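Soluble lytic murein transglycosylase (PDB 5OHU) cleaves the glycan strands of bacterial cell-wall peptidoglycan as a lytic transglycosylase, acting in both exolytic and endolytic modes. Local coordinates at residues Tyr135-Gly140 with Glu144-Ser149; Ala236-Val241 with Ser271-Ala276; Glu311-Leu316 with Tyr327-Lys332; Phe534-Ala539 with Gly554-Ser559; Arg569-Ala574 with Gly581-Trp586. One frame throughout, in Å; residues are numbered along the deposited sequence.

Interaction 1: residues Tyr135-Gly140 with Glu144-Ser149; sequences YQLGHG and EGYATS
Q136 reaches across to G145, E144 and T148, and its side chain carries the polar link between the two segments. Its CB rests against the bare backbone of G145, 3.7 Å from G145 CA; Q136 CA and G145 CA are only 4.9 Å apart, a spacing that the missing side chain of G145 permits. From CG the chain runs on extended (chi2 172°), carrying the amide out to E144 and T148. There Q136 OE1 lies 3.7 Å from E144 CB, while Q136 NE2 donates to T148 OG1 at 2.6 Å. This bond is fairly straight, 160° at the hydrogen, and its acceptor lies in the amide plane. T148 OG1 in turn donates to E144 O at 2.9 Å, so the hydroxyl passes the interaction on to a carbonyl that also accepts T148 N from the opposite face of its plane. Beside this polar line, L137 CD2 approaches the Y146 ring, 3.7 Å from Y146 CD1, and the L137 side chain also touches L166 and L169 of helix 161-172. The short helix-turn-helix, backed by helix 161-172, is one step of the all-helical superhelix of Slt70-like transglycosylases.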
# COMPACT_ATOMS: atom_id res chain seq x y z
N TYR A 135 23.96 15.86 -17.52
CA TYR A 135 23.69 16.91 -18.49
C TYR A 135 23.80 18.29 -17.85
O TYR A 135 24.37 19.22 -18.44
CB TYR A 135 22.30 16.72 -19.10
CG TYR A 135 21.84 17.94 -19.87
CD1 TYR A 135 22.17 18.09 -21.22
CD2 TYR A 135 21.11 18.95 -19.26
CE1 TYR A 135 21.78 19.20 -21.92
CE2 TYR A 135 20.71 20.07 -19.96
CZ TYR A 135 21.05 20.18 -21.29
OH TYR A 135 20.66 21.27 -22.02
N GLN A 136 23.21 18.46 -16.67
CA GLN A 136 23.28 19.75 -16.01
C GLN A 136 24.72 20.13 -15.70
O GLN A 136 25.12 21.28 -15.91
CB GLN A 136 22.42 19.76 -14.74
CG GLN A 136 20.95 19.54 -15.01
CD GLN A 136 20.13 19.36 -13.76
OE1 GLN A 136 19.10 20.02 -13.60
NE2 GLN A 136 20.56 18.47 -12.87
N LEU A 137 25.53 19.18 -15.22
CA LEU A 137 26.91 19.52 -14.88
C LEU A 137 27.69 19.96 -16.12
O LEU A 137 28.47 20.92 -16.05
CB LEU A 137 27.62 18.35 -14.19
CG LEU A 137 27.16 18.07 -12.77
CD1 LEU A 137 28.12 17.11 -12.09
CD2 LEU A 137 27.07 19.37 -12.01
N GLY A 138 27.48 19.30 -17.25
CA GLY A 138 28.21 19.69 -18.44
C GLY A 138 27.57 20.75 -19.32
O GLY A 138 28.11 21.04 -20.39
N HIS A 139 26.44 21.33 -18.93
CA HIS A 139 25.77 22.31 -19.80
C HIS A 139 25.39 23.55 -19.02
O HIS A 139 24.29 24.09 -19.18
CB HIS A 139 24.54 21.70 -20.48
CG HIS A 139 24.88 20.68 -21.51
ND1 HIS A 139 25.25 19.39 -21.18
CD2 HIS A 139 24.90 20.75 -22.86
CE1 HIS A 139 25.49 18.71 -22.29
NE2 HIS A 139 25.28 19.51 -23.32
N GLY A 140 26.29 24.04 -18.17
CA GLY A 140 26.08 25.31 -17.49
C GLY A 140 24.95 25.33 -16.49
O GLY A 140 24.39 26.40 -16.22
N GLU A 144 22.15 23.56 -10.29
CA GLU A 144 21.08 22.57 -10.34
C GLU A 144 21.63 21.16 -10.41
O GLU A 144 21.01 20.23 -9.89
CB GLU A 144 20.15 22.85 -11.53
CG GLU A 144 19.47 24.22 -11.48
CD GLU A 144 20.18 25.26 -12.34
OE1 GLU A 144 21.42 25.41 -12.23
OE2 GLU A 144 19.48 25.93 -13.14
N GLY A 145 22.79 20.98 -11.05
CA GLY A 145 23.39 19.65 -11.13
C GLY A 145 23.93 19.18 -9.79
O GLY A 145 23.83 17.99 -9.46
N TYR A 146 24.50 20.09 -9.01
CA TYR A 146 24.85 19.78 -7.63
C TYR A 146 23.61 19.38 -6.84
O TYR A 146 23.62 18.37 -6.11
CB TYR A 146 25.56 20.97 -6.98
CG TYR A 146 26.94 21.31 -7.54
CD1 TYR A 146 27.49 20.56 -8.57
CD2 TYR A 146 27.69 22.35 -7.03
CE1 TYR A 146 28.74 20.85 -9.08
CE2 TYR A 146 28.94 22.65 -7.53
CZ TYR A 146 29.46 21.90 -8.56
OH TYR A 146 30.71 22.18 -9.08
N ALA A 147 22.52 20.12 -6.99
CA ALA A 147 21.32 19.75 -6.25
C ALA A 147 20.76 18.41 -6.72
O ALA A 147 20.17 17.68 -5.93
CB ALA A 147 20.26 20.84 -6.38
N THR A 148 20.93 18.07 -8.00
CA THR A 148 20.49 16.76 -8.45
C THR A 148 21.38 15.66 -7.87
O THR A 148 20.88 14.62 -7.42
CB THR A 148 20.49 16.69 -9.98
OG1 THR A 148 19.67 17.75 -10.49
CG2 THR A 148 19.94 15.34 -10.46
N SER A 149 22.70 15.87 -7.89
CA SER A 149 23.63 14.91 -7.32
C SER A 149 23.31 14.63 -5.86
O SER A 149 23.20 13.47 -5.44
CB SER A 149 25.07 15.43 -7.45
OG SER A 149 25.40 15.68 -8.79

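Interaction 2: residues Ala236-Val241 with Ser271-Ala276; sequences ATADVV and SDEKVA
E273 and D239 are brought close together by two unusual first torsions: E273 CG sits between the backbone N and the carbonyl carbon (chi1 48°), and D239 is turned to a chi1 of -94°, swinging its carboxylate to the near side of its helix. The setting is an all-helical superhelix, in which helix 235-251 and helix 271-287 lie side by side with D239 CA and E273 CA 8.1 Å apart. Beyond CG the E273 chain is extended and spans the gap, passing the small methyl of A238, whose CB is 4.2 Å from E273 OE2. The two carboxylates meet with their planes steeply inclined, 77° apart, and the facing oxygens are both acceptors. Neighbouring groups probably offset the like charges. D239 OD1 forms a salt bridge with K186, D239 OD2 accepts from the indole N-H of W182, and a bound phosphate, probably from the crystallisation liquor, lies near the same side chain. E273 OE2 accepts from the backbone N of S270, just before helix 271-287. The closeness of the acids may raise the pKa of one of them. The closest approach across the two segments is that of D239 OD1 to E273 OE1, 3.1 Å.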
# COMPACT_ATOMS: atom_id res chain seq x y z
N ALA A 236 28.64 13.05 16.19
CA ALA A 236 28.72 11.72 15.60
C ALA A 236 28.19 10.68 16.58
O ALA A 236 27.34 9.85 16.22
CB ALA A 236 30.17 11.41 15.21
N THR A 237 28.65 10.73 17.82
CA THR A 237 28.19 9.77 18.82
C THR A 237 26.69 9.93 19.07
O THR A 237 25.96 8.94 19.22
CB THR A 237 29.01 9.94 20.09
OG1 THR A 237 30.40 9.73 19.77
CG2 THR A 237 28.59 8.95 21.17
N ALA A 238 26.19 11.17 19.06
CA ALA A 238 24.75 11.38 19.20
C ALA A 238 23.98 10.80 18.02
O ALA A 238 22.88 10.29 18.21
CB ALA A 238 24.44 12.88 19.34
N ASP A 239 24.53 10.90 16.81
CA ASP A 239 23.91 10.26 15.66
C ASP A 239 23.91 8.74 15.79
O ASP A 239 22.90 8.09 15.52
CB ASP A 239 24.63 10.67 14.38
CG ASP A 239 23.99 11.87 13.70
OD1 ASP A 239 22.76 12.00 13.77
OD2 ASP A 239 24.74 12.68 13.12
N VAL A 240 25.03 8.17 16.22
CA VAL A 240 25.06 6.72 16.43
C VAL A 240 23.98 6.31 17.41
O VAL A 240 23.17 5.41 17.14
CB VAL A 240 26.45 6.28 16.91
CG1 VAL A 240 26.41 4.82 17.35
CG2 VAL A 240 27.44 6.47 15.76
N VAL A 241 23.92 6.99 18.56
CA VAL A 241 23.00 6.60 19.61
C VAL A 241 21.56 6.81 19.17
O VAL A 241 20.69 5.96 19.40
CB VAL A 241 23.34 7.37 20.90
CG1 VAL A 241 22.21 7.28 21.91
CG2 VAL A 241 24.64 6.81 21.48
N SER A 271 17.86 19.29 18.42
CA SER A 271 16.44 19.37 18.73
C SER A 271 15.62 18.45 17.83
O SER A 271 14.62 17.87 18.27
CB SER A 271 15.96 20.81 18.63
OG SER A 271 15.08 21.13 19.69
N ASP A 272 16.06 18.29 16.57
CA ASP A 272 15.31 17.48 15.61
C ASP A 272 15.44 16.00 15.92
O ASP A 272 14.44 15.27 15.90
CB ASP A 272 15.80 17.78 14.20
CG ASP A 272 15.78 19.26 13.87
OD1 ASP A 272 14.74 19.90 14.13
OD2 ASP A 272 16.80 19.77 13.37
N GLU A 273 16.66 15.51 16.17
CA GLU A 273 16.77 14.07 16.40
C GLU A 273 16.10 13.67 17.71
O GLU A 273 15.52 12.58 17.78
CB GLU A 273 18.23 13.61 16.36
CG GLU A 273 19.22 14.42 17.17
CD GLU A 273 20.64 14.28 16.62
OE1 GLU A 273 20.83 13.45 15.71
OE2 GLU A 273 21.54 15.00 17.10
N LYS A 274 16.12 14.54 18.72
CA LYS A 274 15.41 14.24 19.95
C LYS A 274 13.91 14.09 19.71
O LYS A 274 13.29 13.17 20.26
CB LYS A 274 15.69 15.32 21.00
CG LYS A 274 15.45 14.85 22.42
CD LYS A 274 15.72 15.97 23.41
CE LYS A 274 17.13 16.55 23.24
NZ LYS A 274 17.42 17.62 24.24
N VAL A 275 13.32 14.95 18.89
CA VAL A 275 11.90 14.81 18.58
C VAL A 275 11.64 13.52 17.83
O VAL A 275 10.67 12.81 18.10
CB VAL A 275 11.38 16.04 17.80
CG1 VAL A 275 10.20 15.66 16.96
CG2 VAL A 275 10.99 17.14 18.77
N ALA A 276 12.51 13.18 16.88
CA ALA A 276 12.33 11.94 16.13
C ALA A 276 12.42 10.73 17.05
O ALA A 276 11.58 9.83 16.99
CB ALA A 276 13.36 11.83 15.01

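Interaction 3: residues Glu311-Leu316 with Tyr327-Lys332; sequences EWRTRL and YALTRK
L329 contributes the largest share of the packing between 311-316 and 327-332, with T314 as its chief partner. With CG anti to the backbone N (chi1 -173°), the leucine is thrown across the gap, and its CD2 methyl comes to 3.2 Å from T314 OG1, a snug fit against a hydroxyl. L329 CG follows at 3.6 Å from T314 OG1. In the deposited conformer considered here, one of two for R313, the aliphatic part of the arginine crosses L329 at about a right angle, R313 CD lying 3.9 Å from L329 CD2. A looser methyl contact, T314 CG2 to T330 CG2 at 4.3 Å, completes the seam.

The polar groups at this seam are satisfied within their own helices or by third parties. T314 OG1 bonds to T310 O one turn earlier, so the hydroxyl can present itself to a methyl without losing a partner. T330 OG1 donates to Y327 O at 2.7 Å, a carbonyl that also takes R331 N, and is further bonded to Q347 of helix 341-354. In the conformer considered, R313 NH1 bonds to D301 O.

The two consecutive helices form a helix-turn-helix of the all-helical superhelix. Between these two segments the contact rests on van der Waals packing, not on charge, while the buried hydroxyls and the guanidinium fasten each helix to itself or to surrounding segments.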
# COMPACT_ATOMS: atom_id res chain seq x y z
N GLU A 311 -3.10 10.39 16.42
CA GLU A 311 -4.08 9.31 16.42
C GLU A 311 -3.73 8.26 17.47
O GLU A 311 -4.63 7.70 18.10
CB GLU A 311 -4.15 8.67 15.02
CG GLU A 311 -4.75 9.56 13.94
CD GLU A 311 -5.18 8.78 12.69
OE1 GLU A 311 -4.32 8.10 12.08
OE2 GLU A 311 -6.38 8.86 12.30
N TRP A 312 -2.44 7.97 17.66
CA TRP A 312 -2.10 6.95 18.64
C TRP A 312 -2.16 7.48 20.05
O TRP A 312 -2.45 6.73 20.98
CB TRP A 312 -0.74 6.33 18.31
CG TRP A 312 -1.03 5.18 17.49
CD1 TRP A 312 -0.97 5.09 16.13
CD2 TRP A 312 -1.54 3.93 17.95
NE1 TRP A 312 -1.40 3.85 15.72
CE2 TRP A 312 -1.76 3.12 16.82
CE3 TRP A 312 -1.84 3.42 19.23
CZ2 TRP A 312 -2.23 1.82 16.91
CZ3 TRP A 312 -2.33 2.12 19.32
CH2 TRP A 312 -2.51 1.33 18.17
N ARG A 313 -1.95 8.77 20.22
CA ARG A 313 -2.25 9.42 21.50
C ARG A 313 -3.72 9.28 21.84
O ARG A 313 -4.09 8.93 22.97
CB ARG A 313 -1.84 10.89 21.44
CG ARG A 313 -1.59 11.50 22.80
CD ARG A 313 -1.58 13.03 22.80
NE ARG A 313 -0.54 13.58 21.95
CZ ARG A 313 -0.26 14.88 21.86
NH1 ARG A 313 0.71 15.29 21.05
NH2 ARG A 313 -0.94 15.77 22.58
N THR A 314 -4.61 9.51 20.85
CA THR A 314 -6.05 9.38 21.11
C THR A 314 -6.45 7.92 21.29
O THR A 314 -7.24 7.60 22.18
CB THR A 314 -6.88 10.00 19.98
OG1 THR A 314 -6.34 11.28 19.60
CG2 THR A 314 -8.33 10.21 20.45
N ARG A 315 -5.90 7.02 20.46
CA ARG A 315 -6.19 5.60 20.59
C ARG A 315 -5.80 5.09 21.97
O ARG A 315 -6.55 4.34 22.61
CB ARG A 315 -5.47 4.81 19.50
CG ARG A 315 -6.14 4.91 18.14
CD ARG A 315 -5.32 4.32 16.99
NE ARG A 315 -6.12 4.42 15.77
CZ ARG A 315 -5.65 4.68 14.56
NH1 ARG A 315 -4.36 4.87 14.36
NH2 ARG A 315 -6.50 4.76 13.54
N LEU A 316 -4.63 5.51 22.45
CA LEU A 316 -4.15 5.05 23.74
C LEU A 316 -5.07 5.53 24.86
O LEU A 316 -5.40 4.77 25.77
CB LEU A 316 -2.71 5.53 23.96
CG LEU A 316 -2.01 5.19 25.28
CD1 LEU A 316 -2.07 3.70 25.57
CD2 LEU A 316 -0.56 5.63 25.24
N TYR A 327 -11.91 12.86 24.41
CA TYR A 327 -12.83 13.82 23.83
C TYR A 327 -12.16 15.18 23.62
O TYR A 327 -12.29 15.79 22.55
CB TYR A 327 -14.07 13.94 24.71
CG TYR A 327 -14.93 15.09 24.29
CD1 TYR A 327 -15.77 14.97 23.18
CD2 TYR A 327 -14.88 16.30 24.96
CE1 TYR A 327 -16.56 16.02 22.77
CE2 TYR A 327 -15.68 17.38 24.55
CZ TYR A 327 -16.52 17.22 23.45
OH TYR A 327 -17.32 18.26 23.04
N ALA A 328 -11.45 15.68 24.64
CA ALA A 328 -10.83 16.99 24.52
C ALA A 328 -9.81 16.99 23.40
O ALA A 328 -9.65 17.98 22.67
CB ALA A 328 -10.16 17.40 25.83
N LEU A 329 -9.13 15.87 23.21
CA LEU A 329 -8.20 15.82 22.11
C LEU A 329 -8.92 15.83 20.76
O LEU A 329 -8.45 16.47 19.82
CB LEU A 329 -7.29 14.61 22.28
CG LEU A 329 -6.13 14.50 21.30
CD1 LEU A 329 -5.27 15.75 21.27
CD2 LEU A 329 -5.31 13.34 21.76
N THR A 330 -10.08 15.16 20.64
CA THR A 330 -10.74 15.19 19.33
C THR A 330 -11.16 16.61 18.96
O THR A 330 -11.25 16.92 17.77
CB THR A 330 -11.98 14.28 19.24
OG1 THR A 330 -13.00 14.72 20.14
CG2 THR A 330 -11.62 12.81 19.56
N ARG A 331 -11.36 17.49 19.95
CA ARG A 331 -11.73 18.88 19.70
C ARG A 331 -10.59 19.72 19.15
O ARG A 331 -10.84 20.80 18.60
CB ARG A 331 -12.25 19.52 20.99
CG ARG A 331 -13.45 18.82 21.57
CD ARG A 331 -14.75 19.30 20.94
NE ARG A 331 -14.90 20.75 21.01
CZ ARG A 331 -15.18 21.43 22.11
NH1 ARG A 331 -15.35 20.80 23.27
NH2 ARG A 331 -15.29 22.75 22.06
N LYS A 332 -9.34 19.28 19.28
CA LYS A 332 -8.19 20.07 18.87
C LYS A 332 -7.53 19.54 17.60
O LYS A 332 -6.47 20.04 17.22
CB LYS A 332 -7.15 20.11 20.00
CG LYS A 332 -7.63 20.66 21.34
CD LYS A 332 -6.57 20.43 22.43
CE LYS A 332 -6.94 21.10 23.76
NZ LYS A 332 -7.30 20.15 24.86

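Interaction 4: residues Phe534-Ala539 with Gly554-Ser559; sequences FGIPLA and GAAYLS
F534 lays one face of its ring over the methyl of A556, in the lysozyme-like transglycosylase domain. It is the last residue of helix 524-534, and the chain leaves that helix through G535, of positive phi. The partner, helix 547-564, presents A556 to the ring. A556 CB stands 3.6 Å from the centroid of the F534 ring and just 10° off the normal, a nearly axial CH-pi contact. With CG beside the backbone N (chi1 -72°), the F534 side chain extends toward the second helix, and chi2 of 81° turns its plane flat against the alanine. Because the methyl is nearly centred, all six ring carbons are within similar reach of it, F534 CE1 being nearest to A556 CB at 3.6 Å.

I536 comes back to the same methyl after the turn: I536 CD1 lies 4.0 Å from A556 CB, so one small side chain receives both an aromatic face and an aliphatic tip. The far end of the ring extends over the backbone toward S559, whose hydroxyl oxygen is oblique to it. Outside the pair, R489 and Q560 also touch F534, and T530 of helix 524-534 adds to the packing on A556. At this end F534 CZ is 3.5 Å from A556 O, the same carbonyl oxygen to which S559 OG donates its proton at 2.7 Å.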
# COMPACT_ATOMS: atom_id res chain seq x y z
N PHE A 534 -10.32 -31.84 7.55
CA PHE A 534 -11.74 -32.02 7.27
C PHE A 534 -12.04 -33.21 6.37
O PHE A 534 -13.21 -33.54 6.20
CB PHE A 534 -12.32 -30.77 6.62
CG PHE A 534 -12.47 -29.61 7.56
CD1 PHE A 534 -11.38 -28.81 7.88
CD2 PHE A 534 -13.70 -29.34 8.14
CE1 PHE A 534 -11.51 -27.73 8.75
CE2 PHE A 534 -13.85 -28.27 9.01
CZ PHE A 534 -12.76 -27.46 9.31
N GLY A 535 -11.03 -33.86 5.80
CA GLY A 535 -11.31 -34.87 4.80
C GLY A 535 -11.82 -34.31 3.48
O GLY A 535 -12.54 -35.00 2.76
N ILE A 536 -11.46 -33.08 3.16
CA ILE A 536 -11.84 -32.44 1.90
C ILE A 536 -10.75 -32.72 0.87
O ILE A 536 -9.60 -32.30 1.11
CB ILE A 536 -12.07 -30.94 2.07
CG1 ILE A 536 -13.23 -30.68 3.03
CG2 ILE A 536 -12.32 -30.27 0.72
CD1 ILE A 536 -13.36 -29.22 3.41
N PRO A 537 -11.04 -33.37 -0.25
CA PRO A 537 -9.98 -33.73 -1.20
C PRO A 537 -9.32 -32.51 -1.83
O PRO A 537 -9.99 -31.56 -2.23
CB PRO A 537 -10.72 -34.56 -2.26
CG PRO A 537 -11.97 -35.05 -1.57
CD PRO A 537 -12.35 -33.93 -0.63
N LEU A 538 -7.99 -32.57 -1.93
CA LEU A 538 -7.20 -31.52 -2.57
C LEU A 538 -6.11 -32.21 -3.39
O LEU A 538 -5.13 -32.69 -2.82
CB LEU A 538 -6.58 -30.58 -1.54
CG LEU A 538 -5.62 -29.55 -2.12
CD1 LEU A 538 -6.34 -28.71 -3.16
CD2 LEU A 538 -5.01 -28.67 -1.02
N ALA A 539 -6.27 -32.22 -4.72
CA ALA A 539 -5.33 -32.94 -5.58
C ALA A 539 -3.94 -32.30 -5.57
O ALA A 539 -2.93 -33.00 -5.48
CB ALA A 539 -5.87 -33.02 -7.00
N GLY A 554 -11.43 -22.74 1.91
CA GLY A 554 -11.44 -21.46 2.60
C GLY A 554 -12.53 -21.37 3.65
O GLY A 554 -12.31 -20.83 4.74
N ALA A 555 -13.72 -21.89 3.35
CA ALA A 555 -14.81 -21.89 4.33
C ALA A 555 -14.44 -22.74 5.53
O ALA A 555 -14.72 -22.35 6.68
CB ALA A 555 -16.10 -22.41 3.70
N ALA A 556 -13.85 -23.91 5.29
CA ALA A 556 -13.44 -24.77 6.39
C ALA A 556 -12.40 -24.08 7.28
O ALA A 556 -12.56 -24.01 8.50
CB ALA A 556 -12.90 -26.09 5.84
N TYR A 557 -11.33 -23.56 6.67
CA TYR A 557 -10.32 -22.86 7.46
C TYR A 557 -10.92 -21.68 8.22
O TYR A 557 -10.65 -21.50 9.41
CB TYR A 557 -9.17 -22.39 6.55
CG TYR A 557 -8.19 -21.56 7.34
CD1 TYR A 557 -7.28 -22.17 8.19
CD2 TYR A 557 -8.19 -20.17 7.23
CE1 TYR A 557 -6.39 -21.42 8.92
CE2 TYR A 557 -7.30 -19.41 7.95
CZ TYR A 557 -6.40 -20.04 8.80
OH TYR A 557 -5.52 -19.30 9.55
N LEU A 558 -11.75 -20.89 7.55
CA LEU A 558 -12.41 -19.77 8.20
C LEU A 558 -13.24 -20.22 9.40
O LEU A 558 -13.30 -19.52 10.42
CB LEU A 558 -13.29 -19.04 7.17
CG LEU A 558 -14.00 -17.75 7.58
CD1 LEU A 558 -13.03 -16.72 8.11
CD2 LEU A 558 -14.77 -17.21 6.39
N SER A 559 -13.86 -21.40 9.32
CA SER A 559 -14.65 -21.86 10.45
C SER A 559 -13.77 -22.28 11.62
O SER A 559 -14.19 -22.17 12.77
CB SER A 559 -15.58 -23.00 10.03
OG SER A 559 -14.85 -24.21 9.92

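Interaction 5: residues Arg569-Ala574 with Gly581-Trp586; sequences RVLASA and GRVRQW
A574 and V583 are the nearest CA pair of the two segments, their CA atoms 6.8 Å apart across a one-residue break between helix 569-578 and helix 580-586. V583 points at the first helix and splits its two methyls between different residues. Its CG1, anti to the backbone N (chi1 176°), goes to L571, lying 4.1 Å from L571 CD2 and 4.2 Å from L571 O. Its CG2, the branch beside the backbone N, goes to A574, where it is 3.7 Å from A574 C and 3.9 Å from A574 CB. The valine thus sits over one turn of the helix, touching residues three apart, and the small A574 side chain allows it to come close to the backbone. The side-chain contact is apolar and buried. Further side chains enclose it: W598 packs on both L571 and A574, V611 of helix 605-624 on A574, and F565 on V583. At the end of the second segment, W586 O is bonded by R319 and by W598, and the W586 ring stands edge-to-face with F604. This tightly turned pair of short helices, packed through aliphatic side chains, forms part of the helical bundle of the lysozyme-like transglycosylase domain.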
# COMPACT_ATOMS: atom_id res chain seq x y z
N ARG A 569 -16.64 -12.81 15.05
CA ARG A 569 -16.19 -12.48 13.70
C ARG A 569 -15.14 -11.37 13.71
O ARG A 569 -14.29 -11.32 12.82
CB ARG A 569 -17.39 -12.05 12.83
CG ARG A 569 -18.34 -13.15 12.33
CD ARG A 569 -19.59 -12.48 11.73
NE ARG A 569 -19.92 -11.24 12.46
CZ ARG A 569 -20.16 -10.07 11.89
NH1 ARG A 569 -20.06 -9.95 10.57
NH2 ARG A 569 -20.44 -9.02 12.66
N VAL A 570 -15.22 -10.46 14.68
CA VAL A 570 -14.21 -9.41 14.79
C VAL A 570 -12.82 -10.01 15.02
O VAL A 570 -11.86 -9.69 14.32
CB VAL A 570 -14.56 -8.43 15.93
CG1 VAL A 570 -13.53 -7.31 15.98
CG2 VAL A 570 -15.97 -7.87 15.74
N LEU A 571 -12.71 -10.88 16.02
CA LEU A 571 -11.42 -11.51 16.30
C LEU A 571 -11.01 -12.45 15.18
O LEU A 571 -9.85 -12.45 14.75
CB LEU A 571 -11.51 -12.25 17.63
CG LEU A 571 -11.90 -11.37 18.81
CD1 LEU A 571 -12.16 -12.23 20.05
CD2 LEU A 571 -10.80 -10.35 19.07
N ALA A 572 -11.95 -13.27 14.70
CA ALA A 572 -11.61 -14.23 13.65
C ALA A 572 -11.16 -13.53 12.37
O ALA A 572 -10.24 -13.99 11.69
CB ALA A 572 -12.79 -15.16 13.38
N SER A 573 -11.80 -12.41 12.03
CA SER A 573 -11.38 -11.66 10.84
C SER A 573 -9.97 -11.15 11.02
O SER A 573 -9.14 -11.25 10.10
CB SER A 573 -12.34 -10.49 10.56
OG SER A 573 -13.64 -10.98 10.25
N ALA A 574 -9.68 -10.60 12.20
CA ALA A 574 -8.33 -10.12 12.49
C ALA A 574 -7.32 -11.26 12.38
O ALA A 574 -6.22 -11.08 11.84
CB ALA A 574 -8.28 -9.47 13.87
N GLY A 581 -1.91 -15.86 16.70
CA GLY A 581 -1.02 -15.48 17.79
C GLY A 581 -1.00 -13.99 18.02
O GLY A 581 -1.10 -13.52 19.16
N ARG A 582 -0.88 -13.21 16.94
CA ARG A 582 -0.95 -11.76 17.07
C ARG A 582 -2.26 -11.33 17.74
O ARG A 582 -2.26 -10.39 18.55
CB ARG A 582 -0.82 -11.10 15.71
CG ARG A 582 0.60 -10.98 15.25
CD ARG A 582 1.29 -9.85 15.95
NE ARG A 582 2.53 -9.51 15.26
CZ ARG A 582 3.74 -9.65 15.79
NH1 ARG A 582 3.87 -10.12 17.02
NH2 ARG A 582 4.81 -9.31 15.08
N VAL A 583 -3.37 -11.98 17.40
CA VAL A 583 -4.65 -11.56 17.97
C VAL A 583 -4.69 -11.85 19.47
O VAL A 583 -5.11 -11.00 20.26
CB VAL A 583 -5.82 -12.21 17.22
CG1 VAL A 583 -7.15 -11.85 17.90
CG2 VAL A 583 -5.82 -11.75 15.77
N ARG A 584 -4.24 -13.04 19.89
CA ARG A 584 -4.17 -13.32 21.32
C ARG A 584 -3.29 -12.30 22.04
O ARG A 584 -3.60 -11.89 23.16
CB ARG A 584 -3.67 -14.75 21.55
CG ARG A 584 -4.69 -15.81 21.12
CD ARG A 584 -4.26 -17.24 21.45
NE ARG A 584 -3.41 -17.83 20.42
CZ ARG A 584 -2.11 -18.07 20.58
NH1 ARG A 584 -1.52 -17.78 21.74
NH2 ARG A 584 -1.40 -18.61 19.59
N GLN A 585 -2.20 -11.87 21.40
CA GLN A 585 -1.38 -10.81 22.00
C GLN A 585 -2.18 -9.52 22.16
O GLN A 585 -2.03 -8.82 23.17
CB GLN A 585 -0.13 -10.55 21.16
CG GLN A 585 0.85 -11.69 21.11
CD GLN A 585 2.20 -11.27 20.57
OE1 GLN A 585 2.32 -10.81 19.43
NE2 GLN A 585 3.23 -11.41 21.40
N TRP A 586 -3.01 -9.19 21.17
CA TRP A 586 -3.81 -7.97 21.26
C TRP A 586 -4.97 -8.10 22.24
O TRP A 586 -5.67 -7.11 22.48
CB TRP A 586 -4.33 -7.61 19.88
CG TRP A 586 -3.24 -7.39 18.87
CD1 TRP A 586 -1.94 -7.08 19.13
CD2 TRP A 586 -3.36 -7.46 17.45
NE1 TRP A 586 -1.25 -6.94 17.95
CE2 TRP A 586 -2.09 -7.18 16.91
CE3 TRP A 586 -4.42 -7.74 16.58
CZ2 TRP A 586 -1.84 -7.18 15.53
CZ3 TRP A 586 -4.17 -7.73 15.21
CH2 TRP A 586 -2.90 -7.45 14.70

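Overall arrangement
All five contacts lie in series along the chain; none nests in or crosses another. Interaction 1 closes a short turn between consecutive helices, interaction 2 bridges a longer excursion of 29 residues that contains another helix, and interaction 3 closes a second helical hairpin. Their centres are 32 Å (1 to 2) and 28 Å (2 to 3) apart, spaced along the curved superhelix. In the transglycosylase domain, interaction 4 ties the loop after helix 524-534 to helix 547-564, and interaction 5 joins the consecutive helices 569-578 and 580-586. Interaction 5 returns to within about 8 Å of interaction 3, nearest atoms, whereas interactions 1 and 4, centres 61 Å apart, lie on opposite sides of the chain's centre.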